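Local structure of putative mannose-1-phosphate guanylyl transferase (Thermus thermophilus, 2CU2) at residues E14-L19 / G257-L262; A108-G113 / F251-V256; S304-A309 / V317-W322; P141-T146 / Y183-G188. The protein probably transfers a guanylyl group from GTP to mannose 1-phosphate, yielding the activated sugar GDP-mannose. One frame throughout, in Å; residues are numbered along the deposited sequence.

Overall arrangement
Contacts 1, 2 and 4 lie in the nucleotidyltransferase part of the chain, contact 3 in the beta-helix part. Contacts 1 and 3 are largely buried and meet where Trp-259 packs on Val-307 and Ala-309; their centres are 11 Å apart. Contact 2 is partly buried and touches both contact 1, through Val-256 and Ala-261, and contact 4, through Trp-253 and Trp-185. Backbone hydrogen bonds of antiparallel strands hold contacts 2 and 3. Contact 1 instead combines one indole bond, aliphatic packing and an anion site, whereas contact 4, also partly buried, rests on a tryptophan wrapped by a loop, with a salt bridge at its side.

Contact 1 (E14-L19 / G257-L262); sequences ERLWPL and GNWRAL. With SO4 (sulfate ion), chain B.
Arg-15 and Asn-258 bring the two backbones to 5.3 Å between CA atoms, where the short 3-10 segment 14-15 passes the type I turn Asn-258 to Ala-261 that leads into helix 261-266. Segment 14-19 belongs to the signature loop of nucleotidyltransferases, with a cis peptide before Pro-18. Trp-259 carries most of the packing. Trp-259 NE1 donates to Trp-17 O at 2.7 Å; the oxygen lies near the indole plane, but the donor stands above the carbonyl plane. Leu-16 CD2 sits over one indole face in a CH-pi contact, 3.8 Å from the centroid of the five-membered ring, and Leu-19 CB reaches Trp-259 CH2 at 3.8 Å. A leucine at Trp-259 would probably leave Trp-17 O without this donor and open a gap beside Leu-16 and Leu-19. One water joins Arg-15 O to Trp-259 N, another Arg-15 NH1 to Asn-258 ND2. Arg-15 turns a guanidinium face to Gly-257 O and an edge to the sulfate: the bend at chi3 (-63°) helps bring NE to sulfate O4 at 2.9 Å, nearly straight at 168°. Arg-15 N grips the same O4, while Glu-14 N takes O2 at 3.2 Å; Arg-327 is a further donor to the ion. Two backbone N-H groups and arginine side chains thus form an anion site, consistent with a place for a phosphate group of the nucleotide.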
# COMPACT_ATOMS: atom_id res chain seq x y z
N GLU A 14 -17.83 -1.04 -5.60
CA GLU A 14 -16.87 -2.08 -5.27
C GLU A 14 -15.58 -1.91 -6.05
O GLU A 14 -14.51 -2.32 -5.61
CB GLU A 14 -17.46 -3.46 -5.56
CG GLU A 14 -18.84 -3.69 -4.97
CD GLU A 14 -19.22 -5.16 -4.95
OE1 GLU A 14 -18.96 -5.86 -5.95
OE2 GLU A 14 -19.80 -5.61 -3.94
N ARG A 15 -15.68 -1.30 -7.23
CA ARG A 15 -14.49 -1.07 -8.04
C ARG A 15 -13.62 -0.01 -7.39
O ARG A 15 -12.47 0.17 -7.77
CB ARG A 15 -14.88 -0.65 -9.46
CG ARG A 15 -15.38 -1.82 -10.31
CD ARG A 15 -16.04 -1.33 -11.60
NE ARG A 15 -17.22 -0.52 -11.31
CZ ARG A 15 -17.91 0.17 -12.21
NH1 ARG A 15 -17.56 0.15 -13.49
NH2 ARG A 15 -18.96 0.89 -11.83
N LEU A 16 -14.16 0.69 -6.39
CA LEU A 16 -13.37 1.71 -5.70
C LEU A 16 -12.85 1.25 -4.33
O LEU A 16 -12.55 2.06 -3.46
CB LEU A 16 -14.15 3.03 -5.56
CG LEU A 16 -14.33 3.78 -6.89
CD1 LEU A 16 -15.10 5.07 -6.66
CD2 LEU A 16 -12.96 4.07 -7.51
N TRP A 17 -12.75 -0.07 -4.15
CA TRP A 17 -12.21 -0.63 -2.92
C TRP A 17 -10.73 -0.22 -2.96
O TRP A 17 -10.14 -0.15 -4.04
CB TRP A 17 -12.33 -2.16 -2.95
CG TRP A 17 -11.78 -2.85 -1.73
CD1 TRP A 17 -12.47 -3.21 -0.61
CD2 TRP A 17 -10.41 -3.21 -1.50
NE1 TRP A 17 -11.62 -3.78 0.31
CE2 TRP A 17 -10.35 -3.79 -0.20
CE3 TRP A 17 -9.24 -3.10 -2.25
CZ2 TRP A 17 -9.15 -4.26 0.35
CZ3 TRP A 17 -8.05 -3.56 -1.69
CH2 TRP A 17 -8.01 -4.13 -0.41
N PRO A 18 -10.10 0.04 -1.79
CA PRO A 18 -10.57 -0.01 -0.41
C PRO A 18 -11.28 1.25 0.10
O PRO A 18 -11.68 1.29 1.27
CB PRO A 18 -9.28 -0.24 0.36
CG PRO A 18 -8.35 0.68 -0.36
CD PRO A 18 -8.67 0.38 -1.83
N LEU A 19 -11.42 2.26 -0.75
CA LEU A 19 -12.06 3.49 -0.31
C LEU A 19 -13.53 3.28 0.01
O LEU A 19 -14.03 3.81 1.00
CB LEU A 19 -11.92 4.59 -1.37
CG LEU A 19 -12.50 5.95 -0.97
CD1 LEU A 19 -11.74 6.49 0.23
CD2 LEU A 19 -12.40 6.91 -2.14
N GLY A 257 -16.37 5.49 -12.44
CA GLY A 257 -16.73 4.10 -12.20
C GLY A 257 -15.59 3.30 -11.57
O GLY A 257 -15.79 2.36 -10.82
N ASN A 258 -14.34 3.64 -11.88
CA ASN A 258 -13.20 2.93 -11.29
C ASN A 258 -12.02 3.87 -11.01
O ASN A 258 -12.05 5.05 -11.33
CB ASN A 258 -12.77 1.84 -12.27
CG ASN A 258 -12.28 2.47 -13.55
OD1 ASN A 258 -11.47 3.39 -13.55
ND2 ASN A 258 -12.80 1.95 -14.68
N TRP A 259 -11.00 3.30 -10.35
CA TRP A 259 -9.87 4.12 -9.92
C TRP A 259 -9.22 4.90 -11.07
O TRP A 259 -8.67 5.98 -10.89
CB TRP A 259 -8.83 3.20 -9.27
CG TRP A 259 -9.22 2.88 -7.88
CD1 TRP A 259 -9.63 1.62 -7.38
CD2 TRP A 259 -9.23 3.79 -6.75
NE1 TRP A 259 -9.88 1.65 -6.05
CE2 TRP A 259 -9.64 3.04 -5.61
CE3 TRP A 259 -8.95 5.15 -6.61
CZ2 TRP A 259 -9.73 3.66 -4.38
CZ3 TRP A 259 -9.04 5.76 -5.37
CH2 TRP A 259 -9.44 5.01 -4.25
N ARG A 260 -9.26 4.30 -12.27
CA ARG A 260 -8.65 4.96 -13.42
C ARG A 260 -9.35 6.29 -13.73
O ARG A 260 -8.80 7.18 -14.37
CB ARG A 260 -8.74 4.03 -14.62
CG ARG A 260 -7.50 4.10 -15.51
CD ARG A 260 -7.82 4.67 -16.90
NE ARG A 260 -6.71 5.50 -17.39
CZ ARG A 260 -5.95 4.99 -18.37
NH1 ARG A 260 -6.22 3.80 -18.88
NH2 ARG A 260 -4.92 5.70 -18.84
N ALA A 261 -10.62 6.39 -13.30
CA ALA A 261 -11.38 7.61 -13.57
C ALA A 261 -10.71 8.84 -12.96
O ALA A 261 -10.88 9.97 -13.40
CB ALA A 261 -12.78 7.43 -12.98
N LEU A 262 -9.96 8.60 -11.87
CA LEU A 262 -9.27 9.70 -11.22
C LEU A 262 -8.31 10.40 -12.19
O LEU A 262 -8.16 11.62 -12.18
CB LEU A 262 -8.49 9.14 -10.03
CG LEU A 262 -9.30 9.18 -8.73
CD1 LEU A 262 -10.49 8.22 -8.75
CD2 LEU A 262 -8.47 8.81 -7.50
S SO4 B . -19.62 -1.44 -8.85
O1 SO4 B . -19.32 -2.82 -9.32
O2 SO4 B . -20.33 -1.50 -7.55
O3 SO4 B . -20.48 -0.75 -9.85
O4 SO4 B . -18.35 -0.68 -8.69
O HOH W 1 -15.03 -0.37 -15.03
O HOH W 2 -10.87 0.42 -9.91
O HOH W 3 -17.92 1.61 -9.01

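Contact 2 (A108-G113 / F251-V256); sequences ADHYVG and FPWDDV
A two-stranded antiparallel sheet, strands 111-112 and 253-254, ties the chain just after strand 102-107 to the chain between strand 244-249 and helix 261-266, in the nucleotidyltransferase part of the protein. Tyr-111 and Asp-254 form its hydrogen-bonded pair: Tyr-111 N donates to Asp-254 O at 2.7 Å, almost in line with the carbonyl, and Asp-254 N returns a bond to Tyr-111 O at 3.1 Å. Val-112 and Trp-253 make the adjoining non-hydrogen-bonded pair, and Gly-113 N reaches Pro-252 O beyond it. On the Tyr-111 and Asp-254 face, Tyr-111 CB touches Val-256 CG2 at 3.6 Å, and Tyr-111 also meets Phe-32. On the face of Val-112 and Trp-253, Val-112 CG1 leans on the Phe-251 ring at CD1, 3.9 Å away, with Tyr-118 covering both residues from helix 115-128. His-110 comes just before the strand. With CG anti to its carbonyl carbon (chi1 -73°), the side chain lies beside that of Trp-253 and points the same way, the two rings meeting obliquely with planes 77° apart; the imidazole receives Asp-255 CA over one face in a CH-pi contact. A water links His-110 ND1, 2.9 Å away, with Trp-253 NE1. An alanine instead of His-110 would probably cost this water its second protein partner and leave Asp-255 CA without the ring beneath it. The two carboxylates have other partners: Asp-255 OD2 bonds to Tyr-148, and Asp-254 OD1, salt-bridged to Arg-264, closes an Asx turn by accepting from Val-256 N at 3.0 Å through its anti lone pair.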
# COMPACT_ATOMS: atom_id res chain seq x y z
N ALA A 108 -25.79 11.18 -8.05
CA ALA A 108 -24.95 11.92 -7.12
C ALA A 108 -23.52 11.38 -7.12
O ALA A 108 -22.67 11.81 -6.37
CB ALA A 108 -25.57 11.79 -5.73
N ASP A 109 -23.29 10.37 -7.98
CA ASP A 109 -21.97 9.75 -7.99
C ASP A 109 -21.20 10.05 -9.28
O ASP A 109 -20.43 9.23 -9.77
CB ASP A 109 -22.13 8.24 -7.78
CG ASP A 109 -22.87 7.62 -8.96
OD1 ASP A 109 -23.91 8.17 -9.34
OD2 ASP A 109 -22.45 6.57 -9.44
N HIS A 110 -21.44 11.25 -9.83
CA HIS A 110 -20.72 11.66 -11.04
C HIS A 110 -19.81 12.87 -10.78
O HIS A 110 -20.01 13.64 -9.85
CB HIS A 110 -21.75 12.01 -12.12
CG HIS A 110 -22.38 10.74 -12.64
ND1 HIS A 110 -23.22 10.72 -13.71
CD2 HIS A 110 -22.25 9.44 -12.15
CE1 HIS A 110 -23.58 9.43 -13.86
NE2 HIS A 110 -23.01 8.64 -12.94
N TYR A 111 -18.77 13.00 -11.61
CA TYR A 111 -17.92 14.18 -11.51
C TYR A 111 -18.26 15.21 -12.60
O TYR A 111 -18.46 14.87 -13.76
CB TYR A 111 -16.46 13.75 -11.65
CG TYR A 111 -15.61 14.95 -11.85
CD1 TYR A 111 -15.21 15.70 -10.75
CD2 TYR A 111 -15.25 15.36 -13.13
CE1 TYR A 111 -14.45 16.85 -10.92
CE2 TYR A 111 -14.51 16.52 -13.31
CZ TYR A 111 -14.11 17.26 -12.21
OH TYR A 111 -13.36 18.41 -12.38
N VAL A 112 -18.35 16.47 -12.19
CA VAL A 112 -18.65 17.57 -13.09
C VAL A 112 -17.58 18.63 -12.82
O VAL A 112 -17.34 18.99 -11.67
CB VAL A 112 -20.05 18.14 -12.80
CG1 VAL A 112 -20.28 19.42 -13.61
CG2 VAL A 112 -21.11 17.09 -13.16
N GLY A 113 -16.92 19.10 -13.86
CA GLY A 113 -15.86 20.07 -13.66
C GLY A 113 -16.21 21.53 -13.92
O GLY A 113 -15.32 22.37 -13.94
N PHE A 251 -19.41 20.75 -20.12
CA PHE A 251 -18.50 20.64 -19.00
C PHE A 251 -17.84 19.26 -18.92
O PHE A 251 -18.35 18.27 -19.43
CB PHE A 251 -19.30 20.90 -17.72
CG PHE A 251 -20.56 20.09 -17.74
CD1 PHE A 251 -20.51 18.74 -17.41
CD2 PHE A 251 -21.76 20.69 -18.10
CE1 PHE A 251 -21.68 17.99 -17.44
CE2 PHE A 251 -22.92 19.92 -18.13
CZ PHE A 251 -22.88 18.57 -17.80
N PRO A 252 -16.65 19.23 -18.28
CA PRO A 252 -15.98 17.97 -18.02
C PRO A 252 -16.86 17.04 -17.18
O PRO A 252 -17.52 17.45 -16.24
CB PRO A 252 -14.68 18.28 -17.27
CG PRO A 252 -14.39 19.75 -17.55
CD PRO A 252 -15.87 20.34 -17.78
N TRP A 253 -16.89 15.76 -17.60
CA TRP A 253 -17.81 14.84 -16.94
C TRP A 253 -17.30 13.39 -16.96
O TRP A 253 -16.84 12.87 -17.97
CB TRP A 253 -19.17 14.93 -17.63
CG TRP A 253 -20.08 13.90 -17.11
CD1 TRP A 253 -20.97 14.03 -16.01
CD2 TRP A 253 -20.29 12.57 -17.65
NE1 TRP A 253 -21.72 12.91 -15.81
CE2 TRP A 253 -21.29 11.95 -16.86
CE3 TRP A 253 -19.72 11.87 -18.71
CZ2 TRP A 253 -21.70 10.66 -17.15
CZ3 TRP A 253 -20.13 10.58 -19.00
CH2 TRP A 253 -21.13 9.97 -18.21
N ASP A 254 -17.36 12.76 -15.78
CA ASP A 254 -16.99 11.35 -15.67
C ASP A 254 -17.87 10.64 -14.63
O ASP A 254 -18.26 11.21 -13.62
CB ASP A 254 -15.52 11.28 -15.23
CG ASP A 254 -14.89 10.00 -15.76
OD1 ASP A 254 -15.24 8.93 -15.24
OD2 ASP A 254 -14.05 10.08 -16.65
N ASP A 255 -18.23 9.38 -14.92
CA ASP A 255 -19.07 8.67 -13.97
C ASP A 255 -18.28 8.19 -12.75
O ASP A 255 -18.83 7.75 -11.75
CB ASP A 255 -19.78 7.52 -14.69
CG ASP A 255 -18.85 6.32 -14.85
OD1 ASP A 255 -19.37 5.20 -14.88
OD2 ASP A 255 -17.65 6.51 -14.98
N VAL A 256 -16.93 8.28 -12.87
CA VAL A 256 -16.06 7.82 -11.79
C VAL A 256 -16.30 6.36 -11.41
O VAL A 256 -16.44 6.01 -10.25
CB VAL A 256 -16.25 8.72 -10.57
CG1 VAL A 256 -15.11 8.50 -9.59
CG2 VAL A 256 -16.29 10.18 -10.99
O HOH W 4 -24.39 13.35 -14.20

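Contact 3 (S304-A309 / V317-W322); sequences SGLVVA and VVPKDW
Val-307 and Val-318 centre a largely buried antiparallel strand pairing, the open end of a hairpin made by strands 306-311 and 314-319. These two form the hydrogen-bonded pair: Val-307 N donates to Val-318 O at 2.7 Å, and Val-318 N bonds back to Val-307 O in its carbonyl plane at 3.0 Å. A third bond, Lys-320 N to Gly-305 O, is nearly straight (173°) and extends the pairing beyond the non-hydrogen-bonded pair Leu-306 and Pro-319. The hairpin belongs to the beta-helix domain of this family; Val-290 and Tyr-292 of strand 290-293 bond to the other edge of strand 306-311, and Val-317 pairs in parallel with a strand of the second subunit, carrying the sheet across the interface. Val-308 CG1 meets Val-317 CG2 at 4.2 Å, on the face opposite Val-307 and Val-318. Leu-306 lays CD2 against Pro-319 CA at 3.8 Å. Val-307 CG2 touches Lys-320 CB at 3.8 Å, while Trp-259 also packs on Val-307. From a first torsion that sets CG between its backbone N and carbonyl carbon (chi1 64°), the Lys-320 chain runs extended alongside Gly-305, with CG 3.4 Å from Gly-305 O, and delivers NZ to Gly-288 O and Glu-263.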
# COMPACT_ATOMS: atom_id res chain seq x y z
N SER A 304 5.32 2.38 -13.05
CA SER A 304 4.50 3.17 -13.96
C SER A 304 3.14 2.55 -14.23
O SER A 304 2.99 1.33 -14.20
CB SER A 304 5.22 3.35 -15.29
OG SER A 304 6.35 4.18 -15.15
N GLY A 305 2.16 3.40 -14.50
CA GLY A 305 0.82 2.95 -14.81
C GLY A 305 0.09 2.17 -13.74
O GLY A 305 -0.81 1.39 -14.05
N LEU A 306 0.46 2.38 -12.49
CA LEU A 306 -0.19 1.64 -11.41
C LEU A 306 -1.17 2.47 -10.59
O LEU A 306 -1.09 3.70 -10.52
CB LEU A 306 0.84 1.06 -10.44
CG LEU A 306 1.82 -0.05 -10.86
CD1 LEU A 306 2.65 -0.45 -9.63
CD2 LEU A 306 1.05 -1.26 -11.38
N VAL A 307 -2.11 1.77 -9.97
CA VAL A 307 -3.05 2.38 -9.06
C VAL A 307 -2.61 1.83 -7.71
O VAL A 307 -2.50 0.63 -7.53
CB VAL A 307 -4.52 1.92 -9.29
CG1 VAL A 307 -5.37 2.29 -8.06
CG2 VAL A 307 -5.10 2.58 -10.54
N VAL A 308 -2.31 2.72 -6.78
CA VAL A 308 -1.93 2.31 -5.43
C VAL A 308 -2.90 3.10 -4.56
O VAL A 308 -2.84 4.33 -4.52
CB VAL A 308 -0.49 2.73 -5.09
CG1 VAL A 308 -0.10 2.15 -3.72
CG2 VAL A 308 0.47 2.24 -6.16
N ALA A 309 -3.81 2.40 -3.89
CA ALA A 309 -4.82 3.06 -3.06
C ALA A 309 -4.80 2.54 -1.64
O ALA A 309 -5.01 1.35 -1.39
CB ALA A 309 -6.21 2.87 -3.67
N VAL A 317 -3.11 -2.51 -5.10
CA VAL A 317 -2.08 -2.25 -6.10
C VAL A 317 -2.51 -3.00 -7.36
O VAL A 317 -2.58 -4.22 -7.36
CB VAL A 317 -0.69 -2.76 -5.66
CG1 VAL A 317 0.32 -2.54 -6.78
CG2 VAL A 317 -0.25 -2.03 -4.40
N VAL A 318 -2.82 -2.25 -8.42
CA VAL A 318 -3.27 -2.84 -9.68
C VAL A 318 -2.94 -1.91 -10.86
O VAL A 318 -3.03 -0.70 -10.72
CB VAL A 318 -4.82 -3.07 -9.65
CG1 VAL A 318 -5.53 -1.74 -9.39
CG2 VAL A 318 -5.30 -3.65 -10.98
N PRO A 319 -2.54 -2.47 -12.01
CA PRO A 319 -2.32 -1.60 -13.16
C PRO A 319 -3.60 -0.89 -13.55
O PRO A 319 -4.69 -1.46 -13.56
CB PRO A 319 -1.84 -2.45 -14.33
CG PRO A 319 -1.43 -3.81 -13.79
CD PRO A 319 -2.19 -3.84 -12.38
N LYS A 320 -3.46 0.41 -13.85
CA LYS A 320 -4.67 1.19 -14.03
C LYS A 320 -5.56 0.68 -15.16
O LYS A 320 -6.75 0.91 -15.19
CB LYS A 320 -4.30 2.66 -14.21
CG LYS A 320 -3.49 2.94 -15.48
CD LYS A 320 -2.97 4.37 -15.49
CE LYS A 320 -2.41 4.78 -16.85
NZ LYS A 320 -1.56 5.97 -16.68
N ASP A 321 -4.94 -0.03 -16.13
CA ASP A 321 -5.77 -0.57 -17.21
C ASP A 321 -6.68 -1.71 -16.75
O ASP A 321 -7.66 -2.06 -17.41
CB ASP A 321 -4.89 -0.99 -18.40
CG ASP A 321 -3.86 -2.04 -17.99
OD1 ASP A 321 -4.08 -2.68 -16.96
OD2 ASP A 321 -2.92 -2.26 -18.74
N TRP A 322 -6.33 -2.31 -15.60
CA TRP A 322 -7.16 -3.40 -15.08
C TRP A 322 -8.05 -2.94 -13.92
O TRP A 322 -8.52 -3.74 -13.11
CB TRP A 322 -6.23 -4.53 -14.62
CG TRP A 322 -6.84 -5.85 -14.88
CD1 TRP A 322 -7.77 -6.17 -15.89
CD2 TRP A 322 -6.56 -7.08 -14.16
NE1 TRP A 322 -8.10 -7.50 -15.89
CE2 TRP A 322 -7.33 -8.10 -14.77
CE3 TRP A 322 -5.74 -7.40 -13.08
CZ2 TRP A 322 -7.27 -9.40 -14.29
CZ3 TRP A 322 -5.67 -8.70 -12.60
CH2 TRP A 322 -6.45 -9.70 -13.20
O HOH W 5 -1.64 -0.03 -16.63

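Contact 4 (P141-T146 / Y183-G188); sequences PTRPET and YVWNGG
Trp-185 offers one indole face to Pro-141, whose CA stands over the six-membered ring, 3.5 Å from its centroid and only 6° off the normal, a close CH-pi contact. Pro-141 CB rests on CE2 of Trp-185 beside it, also at 3.5 Å. At the indole edge, near its plane, come Arg-143 CG and the backbone oxygen of Arg-143, the latter 3.2 Å from CZ2 of Trp-185. With CG between the backbone N and carbonyl carbon (chi1 64°), Arg-143 runs extended to NE and carries its guanidinium along the indole edge. The Arg-143 guanidinium turns one face to CZ2 of Trp-185, its plane 59° from the indole, and NH1 lies 3.4 Å from Trp-185 CH2. Glu-145 OE1 takes the guanidinium edge: Arg-143 NE, at 2.9 Å, and NH2 form a side-on salt bridge to this single oxygen, meeting it on the anti side. This pairing helps fix how the guanidinium is turned. Segment 141-146 is the loop between strands 134-139 and 150-157 of the nucleotidyltransferase domain, and it folds around an indole projecting from strand 184-192, which lies between these two strands in the large mixed sheet. An inverse gamma turn centred on Pro-144, with Glu-145 N bonded to Arg-143 O, curls the loop past the ring edge. Thr-142 crosses the indole at about a right angle, OG1 3.2 Å from Trp-185 CH2. Tyr-150 and Tyr-148 meet the indole edge-to-face, Tyr-150 OH also bonding to its NE1. At the start of the segment, Pro-141 CG packs against Tyr-183 O at 3.4 Å.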
# COMPACT_ATOMS: atom_id res chain seq x y z
N PRO A 141 -18.39 12.27 -26.49
CA PRO A 141 -17.45 11.25 -26.01
C PRO A 141 -15.98 11.62 -26.26
O PRO A 141 -15.65 12.18 -27.30
CB PRO A 141 -17.85 10.00 -26.80
CG PRO A 141 -19.26 10.28 -27.23
CD PRO A 141 -19.23 11.74 -27.57
N THR A 142 -15.11 11.31 -25.30
CA THR A 142 -13.69 11.61 -25.46
C THR A 142 -12.91 10.31 -25.67
O THR A 142 -11.72 10.34 -25.96
CB THR A 142 -13.11 12.35 -24.23
OG1 THR A 142 -13.45 11.64 -23.03
CG2 THR A 142 -13.66 13.75 -24.16
N ARG A 143 -13.61 9.19 -25.54
CA ARG A 143 -13.01 7.87 -25.71
C ARG A 143 -14.12 6.83 -25.94
O ARG A 143 -15.26 7.03 -25.52
CB ARG A 143 -12.22 7.49 -24.46
CG ARG A 143 -13.10 7.33 -23.23
CD ARG A 143 -12.34 6.88 -21.99
NE ARG A 143 -13.28 6.57 -20.91
CZ ARG A 143 -13.98 7.48 -20.24
NH1 ARG A 143 -13.86 8.77 -20.52
NH2 ARG A 143 -14.84 7.09 -19.30
N PRO A 144 -13.78 5.70 -26.59
CA PRO A 144 -14.75 4.65 -26.86
C PRO A 144 -15.08 3.89 -25.57
O PRO A 144 -14.74 2.71 -25.45
CB PRO A 144 -14.03 3.75 -27.87
CG PRO A 144 -12.54 3.92 -27.57
CD PRO A 144 -12.44 5.32 -27.07
N GLU A 145 -15.73 4.56 -24.63
CA GLU A 145 -16.08 3.94 -23.36
C GLU A 145 -17.14 2.87 -23.58
O GLU A 145 -18.19 3.13 -24.17
CB GLU A 145 -16.59 5.00 -22.37
CG GLU A 145 -16.90 4.45 -20.99
CD GLU A 145 -15.76 3.63 -20.43
OE1 GLU A 145 -14.70 4.22 -20.13
OE2 GLU A 145 -15.92 2.40 -20.29
N THR A 146 -16.85 1.66 -23.10
CA THR A 146 -17.77 0.53 -23.26
C THR A 146 -18.77 0.36 -22.11
O THR A 146 -19.72 -0.40 -22.24
CB THR A 146 -16.99 -0.78 -23.41
OG1 THR A 146 -16.29 -1.07 -22.19
CG2 THR A 146 -15.98 -0.67 -24.54
N TYR A 183 -22.81 9.78 -32.11
CA TYR A 183 -23.46 9.40 -30.86
C TYR A 183 -22.83 10.11 -29.66
O TYR A 183 -21.64 10.40 -29.63
CB TYR A 183 -23.33 7.89 -30.70
CG TYR A 183 -24.25 7.19 -31.64
CD1 TYR A 183 -24.51 7.75 -32.88
CD2 TYR A 183 -24.84 5.98 -31.28
CE1 TYR A 183 -25.36 7.10 -33.77
CE2 TYR A 183 -25.69 5.34 -32.17
CZ TYR A 183 -25.96 5.90 -33.40
OH TYR A 183 -26.79 5.25 -34.30
N VAL A 184 -23.66 10.43 -28.65
CA VAL A 184 -23.12 11.05 -27.44
C VAL A 184 -23.39 10.21 -26.19
O VAL A 184 -24.24 9.33 -26.18
CB VAL A 184 -23.75 12.44 -27.29
CG1 VAL A 184 -23.39 13.31 -28.50
CG2 VAL A 184 -25.25 12.33 -27.18
N TRP A 185 -22.60 10.48 -25.13
CA TRP A 185 -22.76 9.74 -23.88
C TRP A 185 -24.04 10.15 -23.16
O TRP A 185 -24.42 11.32 -23.10
CB TRP A 185 -21.56 10.03 -22.96
CG TRP A 185 -20.32 9.32 -23.38
CD1 TRP A 185 -20.22 8.08 -24.06
CD2 TRP A 185 -18.96 9.71 -23.04
NE1 TRP A 185 -18.92 7.67 -24.20
CE2 TRP A 185 -18.09 8.71 -23.54
CE3 TRP A 185 -18.42 10.81 -22.36
CZ2 TRP A 185 -16.72 8.85 -23.37
CZ3 TRP A 185 -17.05 10.95 -22.18
CH2 TRP A 185 -16.20 9.96 -22.70
N ASN A 186 -24.76 9.13 -22.62
CA ASN A 186 -25.90 9.40 -21.76
C ASN A 186 -25.42 9.89 -20.38
O ASN A 186 -24.72 9.19 -19.66
CB ASN A 186 -26.67 8.09 -21.59
CG ASN A 186 -27.95 8.30 -20.82
OD1 ASN A 186 -28.03 9.09 -19.88
ND2 ASN A 186 -28.97 7.52 -21.21
N GLY A 187 -25.77 11.14 -20.05
CA GLY A 187 -25.23 11.75 -18.84
C GLY A 187 -25.98 11.33 -17.57
O GLY A 187 -25.60 11.67 -16.45
N GLY A 188 -27.10 10.60 -17.75
CA GLY A 188 -27.72 10.12 -16.51
C GLY A 188 -28.66 11.15 -15.89
O GLY A 188 -29.20 10.97 -14.81